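Local coordinates for protein xylulose kinase (Escherichia coli, PDB 2ITM) that phosphorylates D-xylulose to D-xylulose 5-phosphate with ATP, accepts 1-deoxy-D-xylulose less efficiently, and works as a homodimer of the FGGY kinase family, at residues 165-170 with 278-283; 233-238 with 258-263; 245-250 with 262-267; 249-254 with 289-294. All coordinates share one frame; numbering follows the deposited sequence.

Contact 1. Residues 165-170 with 278-283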
loop_
_atom_site.group_PDB
_atom_site.type_symbol
_atom_site.label_atom_id
_atom_site.label_comp_id
_atom_site.label_asym_id
_atom_site.label_seq_id
_atom_site.Cartn_x
_atom_site.Cartn_y
_atom_site.Cartn_z
ATOM N N ALA A 165 -0.430 -38.058 32.020
ATOM C CA ALA A 165 0.343 -38.572 30.909
ATOM C C ALA A 165 0.362 -37.664 29.686
ATOM O O ALA A 165 -0.589 -36.963 29.416
ATOM C CB ALA A 165 -0.119 -39.941 30.541
ATOM N N SER A 166 1.464 -37.703 28.948
ATOM C CA SER A 166 1.545 -37.084 27.641
ATOM C C SER A 166 2.232 -37.964 26.597
ATOM O O SER A 166 2.704 -39.033 26.907
ATOM C CB SER A 166 2.244 -35.726 27.739
ATOM O OG SER A 166 2.030 -34.950 26.592
ATOM N N ASP A 167 2.286 -37.448 25.388
ATOM C CA ASP A 167 3.012 -38.076 24.307
ATOM C C ASP A 167 4.237 -37.272 23.891
ATOM O O ASP A 167 4.356 -36.124 24.208
ATOM C CB ASP A 167 2.095 -38.315 23.117
ATOM C CG ASP A 167 1.898 -37.088 22.285
ATOM O OD1 ASP A 167 2.514 -36.996 21.230
ATOM O OD2 ASP A 167 1.144 -36.169 22.607
ATOM N N MET A 168 5.129 -37.911 23.152
ATOM C CA MET A 168 6.395 -37.309 22.751
ATOM C C MET A 168 6.266 -36.050 21.857
ATOM O O MET A 168 7.079 -35.156 21.904
ATOM C CB MET A 168 7.293 -38.348 22.089
ATOM C CG MET A 168 7.623 -39.541 22.975
ATOM S SD MET A 168 8.576 -39.127 24.430
ATOM C CE MET A 168 8.775 -40.730 25.130
ATOM N N SER A 169 5.238 -36.004 21.026
ATOM C CA SER A 169 5.025 -34.888 20.136
ATOM C C SER A 169 4.564 -33.624 20.848
ATOM O O SER A 169 5.021 -32.561 20.527
ATOM C CB SER A 169 4.094 -35.263 18.973
ATOM O OG SER A 169 2.740 -35.249 19.347
ATOM N N ASP A 170 3.655 -33.783 21.789
ATOM C CA ASP A 170 3.208 -32.660 22.589
ATOM C C ASP A 170 4.295 -32.245 23.588
ATOM O O ASP A 170 4.579 -31.076 23.755
ATOM C CB ASP A 170 1.906 -33.025 23.316
ATOM C CG ASP A 170 0.797 -31.972 23.117
ATOM O OD1 ASP A 170 -0.272 -32.154 23.733
ATOM O OD2 ASP A 170 0.902 -30.966 22.405
ATOM N N CYS A 278 9.617 -34.465 18.347
ATOM C CA CYS A 278 9.220 -35.846 18.206
ATOM C C CYS A 278 7.910 -35.950 17.433
ATOM O O CYS A 278 7.072 -35.077 17.516
ATOM C CB CYS A 278 9.121 -36.533 19.573
ATOM S SG CYS A 278 10.624 -36.580 20.555
ATOM N N HIS A 279 7.763 -37.017 16.665
ATOM C CA HIS A 279 6.490 -37.370 16.050
ATOM C C HIS A 279 5.641 -38.204 17.010
ATOM O O HIS A 279 6.153 -38.775 17.948
ATOM C CB HIS A 279 6.736 -38.125 14.739
ATOM C CG HIS A 279 5.582 -38.113 13.788
ATOM N ND1 HIS A 279 4.370 -37.534 14.085
ATOM C CD2 HIS A 279 5.461 -38.603 12.537
ATOM C CE1 HIS A 279 3.553 -37.674 13.061
ATOM N NE2 HIS A 279 4.191 -38.323 12.109
ATOM N N ALA A 280 4.344 -38.274 16.747
ATOM C CA ALA A 280 3.418 -38.995 17.604
ATOM C C ALA A 280 3.462 -40.509 17.392
ATOM O O ALA A 280 2.575 -41.232 17.806
ATOM C CB ALA A 280 2.009 -38.473 17.425
ATOM N N LEU A 281 4.503 -40.952 16.699
ATOM C CA LEU A 281 4.746 -42.377 16.575
ATOM C C LEU A 281 6.123 -42.752 17.075
ATOM O O LEU A 281 7.009 -41.924 17.159
ATOM C CB LEU A 281 4.553 -42.829 15.129
ATOM C CG LEU A 281 3.160 -42.693 14.529
ATOM C CD1 LEU A 281 3.213 -42.634 13.037
ATOM C CD2 LEU A 281 2.231 -43.795 15.013
ATOM N N PRO A 282 6.287 -44.024 17.395
ATOM C CA PRO A 282 7.535 -44.506 17.968
ATOM C C PRO A 282 8.672 -44.405 16.970
ATOM O O PRO A 282 8.487 -44.671 15.801
ATOM C CB PRO A 282 7.215 -45.956 18.296
ATOM C CG PRO A 282 5.738 -45.966 18.478
ATOM C CD PRO A 282 5.234 -45.043 17.461
ATOM N N GLN A 283 9.821 -43.966 17.457
ATOM C CA GLN A 283 11.009 -43.785 16.649
ATOM C C GLN A 283 10.767 -42.908 15.416
ATOM O O GLN A 283 11.356 -43.123 14.373
ATOM C CB GLN A 283 11.607 -45.126 16.258
ATOM C CG GLN A 283 12.267 -45.870 17.389
ATOM C CD GLN A 283 13.470 -45.153 17.950
ATOM O OE1 GLN A 283 14.527 -45.148 17.339
ATOM N NE2 GLN A 283 13.315 -44.558 19.115
#

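Contact 2. Residues 233-238 with 258-263. With XUL (D-xylulose), chain C.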
loop_
_atom_site.group_PDB
_atom_site.type_symbol
_atom_site.label_atom_id
_atom_site.label_comp_id
_atom_site.label_asym_id
_atom_site.label_seq_id
_atom_site.Cartn_x
_atom_site.Cartn_y
_atom_site.Cartn_z
ATOM N N ASP A 233 -1.551 -31.262 17.954
ATOM C CA ASP A 233 -2.429 -31.123 16.806
ATOM C C ASP A 233 -1.765 -31.304 15.442
ATOM O O ASP A 233 -2.281 -32.008 14.600
ATOM C CB ASP A 233 -3.262 -29.844 16.873
ATOM C CG ASP A 233 -2.422 -28.586 16.923
ATOM O OD1 ASP A 233 -1.188 -28.658 16.817
ATOM O OD2 ASP A 233 -2.923 -27.469 17.064
ATOM N N ASN A 234 -0.615 -30.679 15.232
ATOM C CA ASN A 234 0.143 -30.901 14.012
ATOM C C ASN A 234 0.497 -32.364 13.775
ATOM O O ASN A 234 0.133 -32.927 12.763
ATOM C CB ASN A 234 1.389 -30.018 13.951
ATOM C CG ASN A 234 1.062 -28.548 13.912
ATOM O OD1 ASN A 234 0.282 -28.103 13.106
ATOM N ND2 ASN A 234 1.663 -27.793 14.795
ATOM N N ALA A 235 1.200 -32.972 14.721
ATOM C CA ALA A 235 1.637 -34.349 14.570
ATOM C C ALA A 235 0.472 -35.309 14.376
ATOM O O ALA A 235 0.536 -36.196 13.553
ATOM C CB ALA A 235 2.499 -34.778 15.719
ATOM N N ALA A 236 -0.599 -35.108 15.133
ATOM C CA ALA A 236 -1.794 -35.929 14.986
ATOM C C ALA A 236 -2.457 -35.773 13.629
ATOM O O ALA A 236 -2.821 -36.744 13.008
ATOM C CB ALA A 236 -2.780 -35.659 16.095
ATOM N N GLY A 237 -2.620 -34.533 13.194
ATOM C CA GLY A 237 -2.952 -34.230 11.823
ATOM C C GLY A 237 -2.153 -34.990 10.790
ATOM O O GLY A 237 -2.710 -35.570 9.886
ATOM N N ALA A 238 -0.839 -34.982 10.944
ATOM C CA ALA A 238 0.042 -35.682 10.031
ATOM C C ALA A 238 -0.247 -37.164 10.016
ATOM O O ALA A 238 -0.190 -37.791 8.973
ATOM C CB ALA A 238 1.477 -35.439 10.384
ATOM N N VAL A 258 0.752 -24.818 7.305
ATOM C CA VAL A 258 1.859 -25.576 7.865
ATOM C C VAL A 258 2.608 -26.332 6.785
ATOM O O VAL A 258 2.014 -26.837 5.855
ATOM C CB VAL A 258 1.384 -26.643 8.883
ATOM C CG1 VAL A 258 2.507 -27.031 9.790
ATOM C CG2 VAL A 258 0.210 -26.172 9.663
ATOM N N TYR A 259 3.913 -26.437 6.939
ATOM C CA TYR A 259 4.668 -27.468 6.250
ATOM C C TYR A 259 5.213 -28.462 7.250
ATOM O O TYR A 259 5.940 -28.101 8.158
ATOM C CB TYR A 259 5.797 -26.850 5.423
ATOM C CG TYR A 259 6.538 -27.797 4.500
ATOM C CD1 TYR A 259 5.876 -28.536 3.547
ATOM C CD2 TYR A 259 7.916 -27.926 4.572
ATOM C CE1 TYR A 259 6.553 -29.384 2.712
ATOM C CE2 TYR A 259 8.602 -28.775 3.737
ATOM C CZ TYR A 259 7.911 -29.501 2.807
ATOM O OH TYR A 259 8.582 -30.341 1.972
ATOM N N PHE A 260 4.841 -29.719 7.073
ATOM C CA PHE A 260 5.167 -30.776 8.012
ATOM C C PHE A 260 5.900 -31.878 7.265
ATOM O O PHE A 260 5.398 -32.396 6.281
ATOM C CB PHE A 260 3.875 -31.320 8.625
ATOM C CG PHE A 260 4.081 -32.276 9.749
ATOM C CD1 PHE A 260 3.750 -31.930 11.036
ATOM C CD2 PHE A 260 4.565 -33.534 9.518
ATOM C CE1 PHE A 260 3.927 -32.809 12.069
ATOM C CE2 PHE A 260 4.740 -34.424 10.551
ATOM C CZ PHE A 260 4.425 -34.056 11.823
ATOM N N ALA A 261 7.099 -32.191 7.715
ATOM C CA ALA A 261 7.899 -33.209 7.077
ATOM C C ALA A 261 8.527 -34.142 8.091
ATOM O O ALA A 261 9.210 -33.705 9.002
ATOM C CB ALA A 261 8.949 -32.585 6.217
ATOM N N VAL A 262 8.289 -35.430 7.919
ATOM C CA VAL A 262 8.926 -36.450 8.725
ATOM C C VAL A 262 10.379 -36.634 8.339
ATOM O O VAL A 262 10.694 -36.790 7.180
ATOM C CB VAL A 262 8.223 -37.789 8.572
ATOM C CG1 VAL A 262 8.937 -38.838 9.347
ATOM C CG2 VAL A 262 6.796 -37.689 9.007
ATOM N N SER A 263 11.253 -36.612 9.331
ATOM C CA SER A 263 12.688 -36.579 9.098
ATOM C C SER A 263 13.319 -37.949 9.260
ATOM O O SER A 263 12.715 -38.858 9.803
ATOM C CB SER A 263 13.378 -35.577 10.018
ATOM O OG SER A 263 13.223 -35.903 11.374
HETATM C C1 XUL C . 3.488 -24.438 17.053
HETATM C C2 XUL C . 2.271 -24.722 16.189
HETATM C C3 XUL C . 1.152 -25.505 16.777
HETATM C C4 XUL C . -0.005 -24.546 16.869
HETATM C C5 XUL C . -1.096 -25.023 17.804
HETATM O O1 XUL C . 4.393 -25.511 17.018
HETATM O O2 XUL C . 1.948 -23.825 15.149
HETATM O O3 XUL C . 1.540 -25.814 18.084
HETATM O O4 XUL C . 0.558 -23.360 17.357
HETATM O O5 XUL C . -0.702 -26.227 18.382
#

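Contact 3. Residues 245-250 with 262-267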
loop_
_atom_site.group_PDB
_atom_site.type_symbol
_atom_site.label_atom_id
_atom_site.label_comp_id
_atom_site.label_asym_id
_atom_site.label_seq_id
_atom_site.Cartn_x
_atom_site.Cartn_y
_atom_site.Cartn_z
ATOM N N ASP A 245 6.555 -41.759 7.534
ATOM C CA ASP A 245 7.942 -42.181 7.391
ATOM C C ASP A 245 8.875 -41.076 6.905
ATOM O O ASP A 245 8.444 -40.106 6.309
ATOM C CB ASP A 245 8.047 -43.385 6.462
ATOM C CG ASP A 245 7.551 -44.641 7.104
ATOM O OD1 ASP A 245 7.915 -44.944 8.236
ATOM O OD2 ASP A 245 6.789 -45.415 6.515
ATOM N N ALA A 246 10.162 -41.260 7.153
ATOM C CA ALA A 246 11.181 -40.310 6.757
ATOM C C ALA A 246 10.985 -39.737 5.361
ATOM O O ALA A 246 10.798 -40.467 4.399
ATOM C CB ALA A 246 12.541 -40.916 6.886
ATOM N N ASN A 247 11.031 -38.414 5.283
ATOM C CA ASN A 247 10.895 -37.676 4.038
ATOM C C ASN A 247 9.498 -37.632 3.440
ATOM O O ASN A 247 9.320 -37.144 2.342
ATOM C CB ASN A 247 11.913 -38.146 3.003
ATOM C CG ASN A 247 13.341 -38.021 3.491
ATOM O OD1 ASN A 247 13.816 -36.932 3.777
ATOM N ND2 ASN A 247 14.024 -39.141 3.594
ATOM N N GLN A 248 8.508 -38.133 4.158
ATOM C CA GLN A 248 7.140 -37.755 3.859
ATOM C C GLN A 248 6.863 -36.331 4.306
ATOM O O GLN A 248 7.262 -35.927 5.380
ATOM C CB GLN A 248 6.140 -38.720 4.489
ATOM C CG GLN A 248 6.172 -40.118 3.908
ATOM C CD GLN A 248 5.127 -41.011 4.517
ATOM O OE1 GLN A 248 5.335 -41.626 5.536
ATOM N NE2 GLN A 248 3.995 -41.107 3.860
ATOM N N ALA A 249 6.190 -35.575 3.454
ATOM C CA ALA A 249 5.959 -34.167 3.699
ATOM C C ALA A 249 4.596 -33.738 3.207
ATOM O O ALA A 249 4.133 -34.185 2.164
ATOM C CB ALA A 249 7.028 -33.338 3.054
ATOM N N MET A 250 3.970 -32.854 3.973
ATOM C CA MET A 250 2.703 -32.264 3.602
ATOM C C MET A 250 2.720 -30.751 3.720
ATOM O O MET A 250 3.343 -30.202 4.609
ATOM C CB MET A 250 1.564 -32.857 4.425
ATOM C CG MET A 250 1.566 -32.455 5.881
ATOM S SD MET A 250 0.462 -33.386 6.950
ATOM C CE MET A 250 -1.034 -32.496 6.706
ATOM N N VAL A 262 8.289 -35.430 7.919
ATOM C CA VAL A 262 8.926 -36.450 8.725
ATOM C C VAL A 262 10.379 -36.634 8.339
ATOM O O VAL A 262 10.694 -36.790 7.180
ATOM C CB VAL A 262 8.223 -37.789 8.572
ATOM C CG1 VAL A 262 8.937 -38.838 9.347
ATOM C CG2 VAL A 262 6.796 -37.689 9.007
ATOM N N SER A 263 11.253 -36.612 9.331
ATOM C CA SER A 263 12.688 -36.579 9.098
ATOM C C SER A 263 13.319 -37.949 9.260
ATOM O O SER A 263 12.715 -38.858 9.803
ATOM C CB SER A 263 13.378 -35.577 10.018
ATOM O OG SER A 263 13.223 -35.903 11.374
ATOM N N GLU A 264 14.554 -38.068 8.798
ATOM C CA GLU A 264 15.380 -39.217 9.096
ATOM C C GLU A 264 16.072 -39.095 10.446
ATOM O O GLU A 264 17.121 -38.479 10.576
ATOM C CB GLU A 264 16.394 -39.453 7.985
ATOM C CG GLU A 264 17.004 -40.840 7.977
ATOM C CD GLU A 264 15.991 -41.936 7.720
ATOM O OE1 GLU A 264 15.436 -41.985 6.615
ATOM O OE2 GLU A 264 15.758 -42.753 8.620
ATOM N N GLY A 265 15.452 -39.699 11.444
ATOM C CA GLY A 265 15.779 -39.436 12.817
ATOM C C GLY A 265 15.701 -37.979 13.197
ATOM O O GLY A 265 15.035 -37.185 12.556
ATOM N N PHE A 266 16.412 -37.624 14.254
ATOM C CA PHE A 266 16.335 -36.286 14.791
ATOM C C PHE A 266 17.252 -35.295 14.092
ATOM O O PHE A 266 18.450 -35.512 13.978
ATOM C CB PHE A 266 16.595 -36.298 16.282
ATOM C CG PHE A 266 16.639 -34.947 16.890
ATOM C CD1 PHE A 266 15.607 -34.073 16.706
ATOM C CD2 PHE A 266 17.709 -34.560 17.643
ATOM C CE1 PHE A 266 15.648 -32.838 17.261
ATOM C CE2 PHE A 266 17.748 -33.327 18.204
ATOM C CZ PHE A 266 16.721 -32.462 18.013
ATOM N N LEU A 267 16.666 -34.204 13.623
ATOM C CA LEU A 267 17.396 -33.154 12.939
ATOM C C LEU A 267 17.340 -31.831 13.702
ATOM O O LEU A 267 16.270 -31.361 14.034
ATOM C CB LEU A 267 16.845 -32.962 11.532
ATOM C CG LEU A 267 17.228 -34.013 10.501
ATOM C CD1 LEU A 267 16.581 -33.722 9.192
ATOM C CD2 LEU A 267 18.727 -34.051 10.348
HETATM O O HOH W 1 15.182 -36.411 6.358
HETATM O O HOH W 2 16.965 -40.294 4.210
#

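Contact 4. Residues 249-254 with 289-294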
loop_
_atom_site.group_PDB
_atom_site.type_symbol
_atom_site.label_atom_id
_atom_site.label_comp_id
_atom_site.label_asym_id
_atom_site.label_seq_id
_atom_site.Cartn_x
_atom_site.Cartn_y
_atom_site.Cartn_z
ATOM N N ALA A 249 6.190 -35.575 3.454
ATOM C CA ALA A 249 5.959 -34.167 3.699
ATOM C C ALA A 249 4.596 -33.738 3.207
ATOM O O ALA A 249 4.133 -34.185 2.164
ATOM C CB ALA A 249 7.028 -33.338 3.054
ATOM N N MET A 250 3.970 -32.854 3.973
ATOM C CA MET A 250 2.703 -32.264 3.602
ATOM C C MET A 250 2.720 -30.751 3.720
ATOM O O MET A 250 3.343 -30.202 4.609
ATOM C CB MET A 250 1.564 -32.857 4.425
ATOM C CG MET A 250 1.566 -32.455 5.881
ATOM S SD MET A 250 0.462 -33.386 6.950
ATOM C CE MET A 250 -1.034 -32.496 6.706
ATOM N N LEU A 251 2.027 -30.094 2.807
ATOM C CA LEU A 251 1.802 -28.664 2.870
ATOM C C LEU A 251 0.322 -28.373 2.978
ATOM O O LEU A 251 -0.439 -28.689 2.081
ATOM C CB LEU A 251 2.379 -27.967 1.639
ATOM C CG LEU A 251 2.105 -26.480 1.437
ATOM C CD1 LEU A 251 2.775 -25.646 2.494
ATOM C CD2 LEU A 251 2.556 -26.044 0.076
ATOM N N SER A 252 -0.082 -27.779 4.089
ATOM C CA SER A 252 -1.482 -27.475 4.283
ATOM C C SER A 252 -1.792 -26.037 3.953
ATOM O O SER A 252 -1.421 -25.130 4.677
ATOM C CB SER A 252 -1.954 -27.828 5.681
ATOM O OG SER A 252 -3.345 -27.623 5.817
ATOM N N LEU A 253 -2.485 -25.850 2.843
ATOM C CA LEU A 253 -2.966 -24.547 2.455
ATOM C C LEU A 253 -4.364 -24.314 3.011
ATOM O O LEU A 253 -5.266 -23.914 2.300
ATOM C CB LEU A 253 -2.941 -24.410 0.935
ATOM C CG LEU A 253 -1.795 -25.105 0.198
ATOM C CD1 LEU A 253 -2.167 -25.382 -1.212
ATOM C CD2 LEU A 253 -0.551 -24.290 0.239
ATOM N N GLY A 254 -4.519 -24.580 4.296
ATOM C CA GLY A 254 -5.793 -24.438 4.957
ATOM C C GLY A 254 -5.918 -23.098 5.641
ATOM O O GLY A 254 -5.235 -22.149 5.291
ATOM N N SER A 289 7.187 -25.909 10.061
ATOM C CA SER A 289 7.272 -24.477 9.928
ATOM C C SER A 289 5.902 -23.905 9.659
ATOM O O SER A 289 5.168 -24.413 8.829
ATOM C CB SER A 289 8.228 -24.109 8.804
ATOM O OG SER A 289 8.354 -22.722 8.697
ATOM N N VAL A 290 5.562 -22.851 10.379
ATOM C CA VAL A 290 4.374 -22.097 10.066
ATOM C C VAL A 290 4.495 -21.519 8.667
ATOM O O VAL A 290 5.534 -21.018 8.282
ATOM C CB VAL A 290 4.064 -21.019 11.095
ATOM C CG1 VAL A 290 2.806 -20.296 10.737
ATOM C CG2 VAL A 290 3.914 -21.628 12.446
ATOM N N MET A 291 3.425 -21.629 7.907
ATOM C CA MET A 291 3.385 -21.086 6.570
ATOM C C MET A 291 2.217 -20.151 6.437
ATOM O O MET A 291 1.331 -20.146 7.270
ATOM C CB MET A 291 3.279 -22.207 5.557
ATOM C CG MET A 291 4.440 -23.181 5.617
ATOM S SD MET A 291 5.986 -22.484 5.086
ATOM C CE MET A 291 6.105 -23.178 3.487
ATOM N N LEU A 292 2.217 -19.355 5.379
ATOM C CA LEU A 292 1.045 -18.591 4.985
ATOM C C LEU A 292 -0.150 -19.525 4.840
ATOM O O LEU A 292 -0.009 -20.677 4.467
ATOM C CB LEU A 292 1.287 -17.780 3.707
ATOM C CG LEU A 292 2.253 -16.606 3.776
ATOM C CD1 LEU A 292 2.899 -16.387 2.451
ATOM C CD2 LEU A 292 1.599 -15.342 4.264
ATOM N N SER A 293 -1.323 -18.996 5.148
ATOM C CA SER A 293 -2.571 -19.647 4.814
ATOM C C SER A 293 -2.933 -19.307 3.380
ATOM O O SER A 293 -3.606 -18.333 3.128
ATOM C CB SER A 293 -3.687 -19.193 5.750
ATOM O OG SER A 293 -3.282 -19.277 7.095
ATOM N N ALA A 294 -2.470 -20.128 2.449
ATOM C CA ALA A 294 -2.703 -19.908 1.029
ATOM C C ALA A 294 -4.194 -19.818 0.785
ATOM O O ALA A 294 -4.647 -19.177 -0.153
ATOM C CB ALA A 294 -2.136 -21.031 0.254
#

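Contact 1. Residues 165-170 with 278-283
Ser169, in the first turn of helix 168-172, lies against the chain at Cys278 and Ala280. Its CB comes up to Cys278 O at 3.3 Å, and its CA gives the same oxygen a CA-H...O contact. One bond further out, OG packs alongside the Ala280 methyl, with OG to CB 3.8 Å. The hydroxyl itself is turned back toward the N-cap of its own helix: with OG set between the backbone N and the carbonyl carbon (chi1 80°), it donates to Asp167 OD1 over 2.6 Å, using the syn lone pair of that oxygen. Asp167 is the N-cap, and the same OD1 accepts from Ser169 N at 2.9 Å, met 56° above the carboxylate plane. Its other oxygen, OD2, is salt-bridged to Lys153, while Gly232 N supplies a donor to Ser169 OG. Next to this, Met168 and Cys278 meet through their CB atoms, 3.6 Å apart, and Cys278 CB also rests on Met168 O. The contact joins the N-terminal FGGY domain to the loop following strand 275-278 of the C-terminal domain. The Ser169 hydroxyl and Asp167 carboxylate bond within 165-170 or to Gly232 and Lys153; close packing and the CA-H...O contact span the segments.

Contact 2. Residues 233-238 with 258-263
Phe260 reaches helix 233-241 from its strand because CG stands anti to the backbone N (chi1 -172°), while Asn234 holds CG anti to its carbonyl carbon (chi1 -63°) and turns its amide toward Val258 and the sugar. The Ala238 methyl sits over one face of the Phe260 ring, a CH-pi contact with CB 3.6 Å from the centroid and nearest to CE2, offset toward the rim. The helix backbone closes on the ring one turn earlier, where Ala235 CA comes within 3.7 Å of CE1. Asn234 OD1 touches the Val258 CG2 methyl at 3.9 Å, and ND2 of the same amide lies 3.1 Å from C3 of D-xylulose. Asp233, the probable proton acceptor, begins this helix and takes a hydrogen bond from the sugar O5 on OD2 (2.9 Å), O5 being the hydroxyl that is phosphorylated. An alanine at Phe260 would strip the Ala238 methyl of its ring and is likely to open a gap under the helix that carries Asp233 and Asn234. His286 stacks on the same ring, and His279 also meets it. The axes of 233-238 and 258-262 are 65° apart, and strand 257-262 runs between strands 249-253 and 285-291; Met288 of the latter touches Asn234, and Met77 reaches both Asp233 and Asn234.

Contact 3. Residues 245-250 with 262-267
A type II beta turn from Asp245 to Gln248 leads into strand 249-253 and packs against Val262, toward the C-terminal end of the neighbouring antiparallel strand. The turn closes through Gln248 N to Asp245 O. Two backbone bonds then tie it to Val262: Val262 N donates to Gln248 O over 2.8 Å, nearly along the C=O axis, and Asn247 N donates to Val262 O at 2.5 Å, a short bond with the donor tilted 33° from the carbonyl plane. These bonds carry the pairing of strands 249-253 and 257-262 of the C-terminal domain sheet up to the turn itself. The Val262 side chain packs against the Asp245 peptide at the start of the turn, CB 3.2 Å from Asp245 O and CG1 3.3 Å from Asp245 C. A glycine in place of Val262 would remove both methyls and is likely to leave the Asp245 peptide without its apolar support. Beyond Val262, Glu264 bends at chi2 so that OE1 approaches the Ala246 methyl, with OE1 to CB 3.1 Å. One water links Asn247 OD1, which also accepts from Lys386 N, to Glu264 N. A second water accepts from Asn247 ND2 and gives Glu264 OE1 a weak bond of 3.3 Å.

Contact 4. Residues 249-254 with 289-294
Leu253, late in strand 249-253, meets Ala294, the first residue of helix 294-304, beside the mixed sheet of the C-terminal FGGY domain, an actin-type ATPase fold. The strands carrying the two segments, 249-253 and 285-291, are not neighbours in that sheet: strand 257-262 runs antiparallel to both and lies between them. What brings the segments together is therefore side-chain packing and the turn at the end of the first strand.

Apolar contacts dominate. The Ala294 methyl points toward Leu253 and touches its CB at 3.5 Å and its CD2 at 3.6 Å, so that the leucine lies along the methyl with one branch. A chi1 of -35° puts Leu253 CG roughly anti to the carbonyl carbon, from where CD2 reaches that methyl, and Trp402 of helix 400-410 packs on both residues. Two positions earlier, Leu251 CD1 faces the bent chain of Met291, meeting its CE at 4.3 Å; Tyr259 and Met377 also pack against this methionine. Leu251 CD2 in turn touches Leu253 CD2, which makes the two leucines one continuous apolar surface.

Polar groups take part mainly through the backbone. Leu253 is the centre of an inverse gamma turn, whose Gly254 N to Ser252 O bond is weak. The turn carries the chain past the start of helix 294-304, at whose N-cap Ser293 stands. Ser293 makes no capping bond with its side chain; OG is hydrogen-bonded instead to Thr255 O, while its CB lies 3.4 Å from Gly254 O.

Contacts 2, 3 and 4 share one sheet: contact 3 uses the start of strand 249-253, contact 4 its far end, and contact 2 packs on one face of strand 257-262 beside it, where Phe260 O and Met250 N probably hydrogen-bond (2.8 Å). The segments of contacts 2 and 3 overlap at Val262 and Ser263, though of the two Val262 packs in contact 3. His279 of contact 1 reaches contact 2, its CE1 3.4 Å from Ala235 O, and Ser169 CB touches Ala235 CB at 3.7 Å. Contact 2 holds Asp233 and Asn234 of the sugar pocket; Val290 in 289-294 also touches D-xylulose, though the Met291 side chain is about 10 Å away, as is that of Ser169; contact 3 lies away from the site.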